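Local coordinates for haloacid dehalogenase domain protein hydrolase (Planctomyces limnophilus, PDB 4OVY) that binds a calcium ion and is probably a hydrolase, perhaps a phosphatase, of the haloacid dehalogenase superfamily, at residues W7-S10 with A11-A15; A60-R63 with V64-L67; R276-R279 with A280-A284. One frame throughout, in Å; residues are numbered along the deposited sequence. Where two conformers were deposited one is given.

Contact 1 of 3, residues W7-S10 with A11-A15; sequences WNDS and AARRA. With EDO (1,2-ethanediol), chain G.
The guanidinium of R13, in the conformer described (two were deposited, so its contacts are tentative), lies with one face on the peptide joining N8 to D9. W7 O, near its plane but tilted from it, accepts a hydrogen bond from R13 NH1 at 2.8 Å. A water at its edge joins R13 NE to D9 OD1. R14 spreads its guanidinium over S10 O and meets D9 OD1 at the edge, R14 NH1 to D9 OD1 2.8 Å; its plane stands 84° from the carboxylate, approached from above. R13 CD packs on W7 CB, and the bend at chi3 turns the guanidinium over the peptide.

S10 is the N-cap of helix 11-24. With chi1 at 71°, S10 OG accepts from R13 N at 3.1 Å, nearly straight at 170°. With an alanine in place of S10, R13 N is likely to lose its capping acceptor. W7 puts its ring edge on A12 CB and hydrogen-bonds through NE1 to P142 O of helix 141-152, while the ring packs on I292 of strand 290-293.

An aspartate just before a helix probably suits the positive helix end. R14, whose NH1 also bonds a citrate, salt-bridges D9 closely; R13 adds only a long, out-of-plane charge contact.

Contact 2 of 3, residues A60-R63 with V64-L67; sequences ALDR and VRLL
R63, R65 and V64 carry most of this contact within helix 55-67, each leaning on a residue three or four positions away. In R63 the two bends at chi2 and chi3, both near -60°, lay the chain alongside L66, pointing the same way; R63 NH1 comes to 3.3 Å from L66 CD2. R63 NE is hydrogen-bonded to H107 NE2, which gives the charged end of a partly exposed residue a fixed polar mate, while L66 lends it an apolar flank.

R65 is built differently. Extended from CG to NE, it reaches back along the helix beside L61, with R65 NH1 3.6 Å from L61 CB and R65 NH2 3.8 Å from L61 CD2. R65 NH1 also forms a salt bridge with D62 OD1 at 3.2 Å. That oxygen lies in the guanidinium plane, at its edge, although the carboxylate is turned 57° from it. An arginine suits this exposed place because its long carbon chain can lie along the helix before the charge is met. D62 has a second partner, W122 NE1, at OD2, so its two oxygens are divided between two groups.

V64, branched at CB, rests CG2 on A60 O at 3.3 Å, over the same carbonyl that accepts from V64 N at 2.9 Å. Three further backbone bonds, each from N-H of residue i+4 to C=O of residue i, continue the helix to L67.

The apolar side of the helix is packed against two others: V64 touches F80 and V83 of helix 80-84, and A60 and V64 touch L102 of helix 95-106, where L67 meets T106.

Contact 3 of 3, residues R276-R279 with A280-A284; sequences RLDR and ALTDA
From L277 the backbone passes from an extended loop into helix 279-287, with D278 at the N-cap position. D278 has phi/psi of -151°/-72°, whereas R279 already has helical values. The first helical bonds follow: T282 N donates to D278 O at 3.0 Å, nearly straight, and D283 N to R279 O at 3.1 Å. The aspartate side chain makes no capping bond; instead D236, from a nearby loop, receives the N-H groups of D278 and A280 on OD1 and that of R279 on OD2. An acidic residue is well suited to this gathering of backbone donors at a helix start.

L277 supplies the apolar part. L277 CG lies anti to its own backbone N, beside the carbonyl carbon (chi1 174°), which carries L277 CD1 to 3.8 Å from A280 CB and L277 CG to 3.9 Å from L281 CB. The side chains of L277 and L281 meet at about a right angle, and both also touch H258 of strand 253-260. The small A280 fits a buried place, where it also meets W289.

On the polar side D278 and T282 run alongside each other, pointing the same way, and R270 NH2 serves both, by a salt bridge to D278 OD1 and a hydrogen bond to T282 OG1. D283 sends OD2 to Y239 OH. R279, bent at chi2, brings its guanidinium face under D278 OD2, a long charge contact without a directed N-H. Between the paired side chains one water lies 2.8 Å from D278 OD1, donating to it, and 2.7 Å from T282 OG1.

How the contacts relate
All three contacts are local helix contacts: contacts 1 and 3 are helix starts, whereas contact 2 lies along the later part of a helix. None touches another. Contacts 1 and 2 stand on opposite sides of the chain's centre, their centres about 42 Å apart; contacts 1 and 3 are nearer, at about 20 Å between centres. The calcium site of D42, D44 and N234 is their common reference point. Contact 3 is closest to it, with the L277 side chain about 9 Å from the ion and about 6 Å from the side chain of N234. Between side chains, W7 of contact 1 is about 11 Å from N234, and A60 of contact 2 about 11 Å from D44.

Contact 1 of 3, residues W7-S10 with A11-A15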
# COMPACT_ATOMS: atom_id res chain seq x y z
N TRP A 7 0.16 -11.15 -29.53
CA TRP A 7 1.62 -11.10 -29.57
C TRP A 7 2.16 -12.05 -30.63
O TRP A 7 1.89 -13.25 -30.58
CB TRP A 7 2.21 -11.50 -28.22
CG TRP A 7 1.87 -10.59 -27.06
CD1 TRP A 7 0.64 -10.38 -26.51
CD2 TRP A 7 2.79 -9.80 -26.30
NE1 TRP A 7 0.73 -9.50 -25.46
CE2 TRP A 7 2.04 -9.13 -25.31
CE3 TRP A 7 4.17 -9.59 -26.36
CZ2 TRP A 7 2.63 -8.26 -24.39
CZ3 TRP A 7 4.76 -8.73 -25.44
CH2 TRP A 7 3.99 -8.07 -24.47
N ASN A 8 2.92 -11.50 -31.58
CA ASN A 8 3.67 -12.29 -32.56
C ASN A 8 4.80 -13.05 -31.88
O ASN A 8 5.15 -12.74 -30.74
CB ASN A 8 4.32 -11.38 -33.62
CG ASN A 8 3.32 -10.72 -34.53
OD1 ASN A 8 2.31 -11.32 -34.92
ND2 ASN A 8 3.60 -9.48 -34.90
N ASP A 9 5.41 -14.00 -32.59
CA ASP A 9 6.62 -14.61 -32.09
C ASP A 9 7.68 -13.51 -32.05
O ASP A 9 7.86 -12.79 -33.01
CB ASP A 9 7.07 -15.77 -32.97
CG ASP A 9 8.25 -16.54 -32.37
OD1 ASP A 9 8.50 -16.46 -31.14
OD2 ASP A 9 8.94 -17.23 -33.14
N SER A 10 8.34 -13.38 -30.90
CA SER A 10 9.33 -12.33 -30.69
C SER A 10 10.17 -12.68 -29.47
O SER A 10 9.80 -13.56 -28.70
CB SER A 10 8.63 -10.99 -30.44
OG SER A 10 7.98 -10.96 -29.18
N ALA A 11 11.28 -11.98 -29.27
CA ALA A 11 12.06 -12.17 -28.05
C ALA A 11 11.18 -11.98 -26.81
O ALA A 11 11.29 -12.75 -25.85
CB ALA A 11 13.25 -11.22 -28.01
N ALA A 12 10.32 -10.96 -26.84
CA ALA A 12 9.49 -10.64 -25.68
C ALA A 12 8.45 -11.73 -25.37
O ALA A 12 8.29 -12.12 -24.22
CB ALA A 12 8.81 -9.29 -25.86
N ARG A 13 7.76 -12.23 -26.39
CA ARG A 13 6.76 -13.27 -26.17
C ARG A 13 7.43 -14.55 -25.68
O ARG A 13 6.90 -15.22 -24.78
CB ARG A 13 5.93 -13.56 -27.43
CG ARG A 13 4.63 -14.28 -27.11
CD ARG A 13 3.87 -14.70 -28.36
NE ARG A 13 4.55 -15.77 -29.10
CZ ARG A 13 4.10 -16.28 -30.24
NH1 ARG A 13 2.98 -15.81 -30.78
NH2 ARG A 13 4.76 -17.26 -30.85
N ARG A 14 8.58 -14.89 -26.25
CA ARG A 14 9.33 -16.08 -25.82
C ARG A 14 9.76 -15.96 -24.36
O ARG A 14 9.59 -16.90 -23.58
CB ARG A 14 10.54 -16.33 -26.72
CG ARG A 14 10.17 -16.78 -28.12
CD ARG A 14 11.36 -17.29 -28.90
NE ARG A 14 12.30 -16.23 -29.27
CZ ARG A 14 12.17 -15.41 -30.32
NH1 ARG A 14 11.13 -15.50 -31.14
NH2 ARG A 14 13.11 -14.49 -30.54
N ALA A 15 10.30 -14.80 -24.00
CA ALA A 15 10.76 -14.55 -22.64
C ALA A 15 9.62 -14.60 -21.62
O ALA A 15 9.78 -15.18 -20.55
CB ALA A 15 11.46 -13.20 -22.55
C1 EDO G . 2.62 -5.97 -37.26
O1 EDO G . 3.73 -6.79 -36.88
C2 EDO G . 1.34 -6.80 -37.28
O2 EDO G . 1.59 -8.12 -36.79
O HOH W 1 6.96 -17.05 -28.95

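Contact 2 of 3, residues A60-R63 with V64-L67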
# COMPACT_ATOMS: atom_id res chain seq x y z
N ALA A 60 -5.16 18.09 -16.20
CA ALA A 60 -4.73 19.30 -15.48
C ALA A 60 -4.94 20.56 -16.32
O ALA A 60 -5.38 21.59 -15.80
CB ALA A 60 -3.27 19.17 -15.05
N LEU A 61 -4.66 20.46 -17.61
CA LEU A 61 -4.90 21.55 -18.56
C LEU A 61 -6.37 21.98 -18.58
O LEU A 61 -6.68 23.18 -18.51
CB LEU A 61 -4.45 21.17 -19.97
CG LEU A 61 -3.02 21.58 -20.37
CD1 LEU A 61 -1.97 21.20 -19.33
CD2 LEU A 61 -2.65 21.02 -21.74
N ASP A 62 -7.28 21.01 -18.67
CA ASP A 62 -8.71 21.32 -18.69
C ASP A 62 -9.16 21.92 -17.36
O ASP A 62 -9.95 22.88 -17.33
CB ASP A 62 -9.55 20.08 -19.02
CG ASP A 62 -9.48 19.71 -20.50
OD1 ASP A 62 -8.97 20.52 -21.30
OD2 ASP A 62 -9.95 18.60 -20.85
N ARG A 63 -8.64 21.38 -16.27
CA ARG A 63 -8.97 21.90 -14.94
C ARG A 63 -8.50 23.35 -14.75
O ARG A 63 -9.25 24.18 -14.27
CB ARG A 63 -8.40 21.00 -13.85
CG ARG A 63 -9.01 19.60 -13.82
CD ARG A 63 -10.50 19.60 -13.53
NE ARG A 63 -10.79 20.19 -12.22
CZ ARG A 63 -11.99 20.64 -11.85
NH1 ARG A 63 -13.03 20.59 -12.67
NH2 ARG A 63 -12.13 21.15 -10.64
N VAL A 64 -7.27 23.64 -15.15
CA VAL A 64 -6.73 25.01 -15.07
C VAL A 64 -7.58 25.96 -15.91
O VAL A 64 -7.96 27.04 -15.45
CB VAL A 64 -5.24 25.07 -15.50
CG1 VAL A 64 -4.78 26.50 -15.76
CG2 VAL A 64 -4.37 24.42 -14.44
N ARG A 65 -7.91 25.55 -17.13
CA ARG A 65 -8.76 26.37 -18.00
C ARG A 65 -10.12 26.66 -17.37
O ARG A 65 -10.61 27.78 -17.45
CB ARG A 65 -8.93 25.70 -19.36
CG ARG A 65 -7.67 25.77 -20.20
CD ARG A 65 -7.91 25.36 -21.64
NE ARG A 65 -6.64 25.07 -22.30
CZ ARG A 65 -6.16 23.85 -22.54
NH1 ARG A 65 -6.83 22.75 -22.19
NH2 ARG A 65 -4.98 23.72 -23.15
N LEU A 66 -10.71 25.66 -16.74
CA LEU A 66 -12.01 25.82 -16.09
C LEU A 66 -11.92 26.78 -14.90
O LEU A 66 -12.83 27.58 -14.66
CB LEU A 66 -12.54 24.45 -15.63
CG LEU A 66 -13.96 24.40 -15.06
CD1 LEU A 66 -14.98 24.78 -16.12
CD2 LEU A 66 -14.26 23.01 -14.51
N LEU A 67 -10.81 26.71 -14.17
CA LEU A 67 -10.62 27.52 -12.96
C LEU A 67 -10.07 28.93 -13.22
O LEU A 67 -10.12 29.78 -12.32
CB LEU A 67 -9.68 26.79 -12.00
CG LEU A 67 -10.22 25.47 -11.45
CD1 LEU A 67 -9.09 24.67 -10.81
CD2 LEU A 67 -11.35 25.71 -10.46

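Contact 3 of 3, residues R276-R279 with A280-A284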
# COMPACT_ATOMS: atom_id res chain seq x y z
N ARG A 276 10.49 9.73 -22.31
CA ARG A 276 11.82 9.65 -22.88
C ARG A 276 12.49 8.32 -22.51
O ARG A 276 12.53 7.94 -21.34
CB ARG A 276 12.71 10.81 -22.41
CG ARG A 276 14.01 10.92 -23.20
CD ARG A 276 14.93 12.01 -22.64
NE ARG A 276 14.25 13.30 -22.52
CZ ARG A 276 14.12 14.21 -23.50
NH1 ARG A 276 14.63 14.00 -24.71
NH2 ARG A 276 13.48 15.34 -23.26
N LEU A 277 12.98 7.63 -23.53
CA LEU A 277 13.64 6.34 -23.39
C LEU A 277 14.99 6.45 -24.07
O LEU A 277 15.07 6.65 -25.28
CB LEU A 277 12.79 5.25 -24.05
CG LEU A 277 13.42 3.85 -24.10
CD1 LEU A 277 13.73 3.33 -22.70
CD2 LEU A 277 12.54 2.87 -24.86
N ASP A 278 16.06 6.33 -23.29
CA ASP A 278 17.41 6.58 -23.78
C ASP A 278 18.41 5.73 -23.00
O ASP A 278 18.92 4.74 -23.52
CB ASP A 278 17.72 8.07 -23.68
CG ASP A 278 19.13 8.42 -24.13
OD1 ASP A 278 19.79 7.65 -24.85
OD2 ASP A 278 19.58 9.52 -23.75
N ARG A 279 18.64 6.09 -21.74
CA ARG A 279 19.60 5.36 -20.91
C ARG A 279 19.19 3.90 -20.70
O ARG A 279 20.03 2.99 -20.75
CB ARG A 279 19.77 6.06 -19.55
CG ARG A 279 20.10 7.55 -19.62
CD ARG A 279 21.31 7.83 -20.49
NE ARG A 279 21.54 9.26 -20.67
CZ ARG A 279 22.50 9.77 -21.43
NH1 ARG A 279 23.35 8.96 -22.07
NH2 ARG A 279 22.63 11.08 -21.54
N ALA A 280 17.90 3.67 -20.48
CA ALA A 280 17.40 2.32 -20.26
C ALA A 280 17.52 1.46 -21.52
O ALA A 280 17.77 0.26 -21.43
CB ALA A 280 15.95 2.35 -19.78
N LEU A 281 17.32 2.08 -22.68
CA LEU A 281 17.42 1.38 -23.97
C LEU A 281 18.86 0.99 -24.27
O LEU A 281 19.15 -0.15 -24.65
CB LEU A 281 16.85 2.27 -25.08
CG LEU A 281 16.72 1.70 -26.49
CD1 LEU A 281 15.93 0.40 -26.48
CD2 LEU A 281 16.07 2.72 -27.40
N THR A 282 19.78 1.93 -24.07
CA THR A 282 21.20 1.65 -24.25
C THR A 282 21.69 0.51 -23.34
O THR A 282 22.49 -0.30 -23.78
CB THR A 282 22.01 2.93 -24.02
OG1 THR A 282 21.64 3.89 -25.02
CG2 THR A 282 23.52 2.68 -24.09
N ASP A 283 21.19 0.45 -22.11
CA ASP A 283 21.64 -0.55 -21.14
C ASP A 283 20.85 -1.86 -21.19
O ASP A 283 21.21 -2.82 -20.49
CB ASP A 283 21.59 0.01 -19.72
CG ASP A 283 22.79 0.88 -19.39
OD1 ASP A 283 23.68 1.06 -20.25
OD2 ASP A 283 22.84 1.38 -18.25
N ALA A 284 19.81 -1.93 -22.01
CA ALA A 284 18.91 -3.10 -22.00
C ALA A 284 19.66 -4.43 -22.17
O ALA A 284 19.46 -5.35 -21.40
CB ALA A 284 17.85 -2.96 -23.08
O HOH W 2 22.20 6.38 -24.11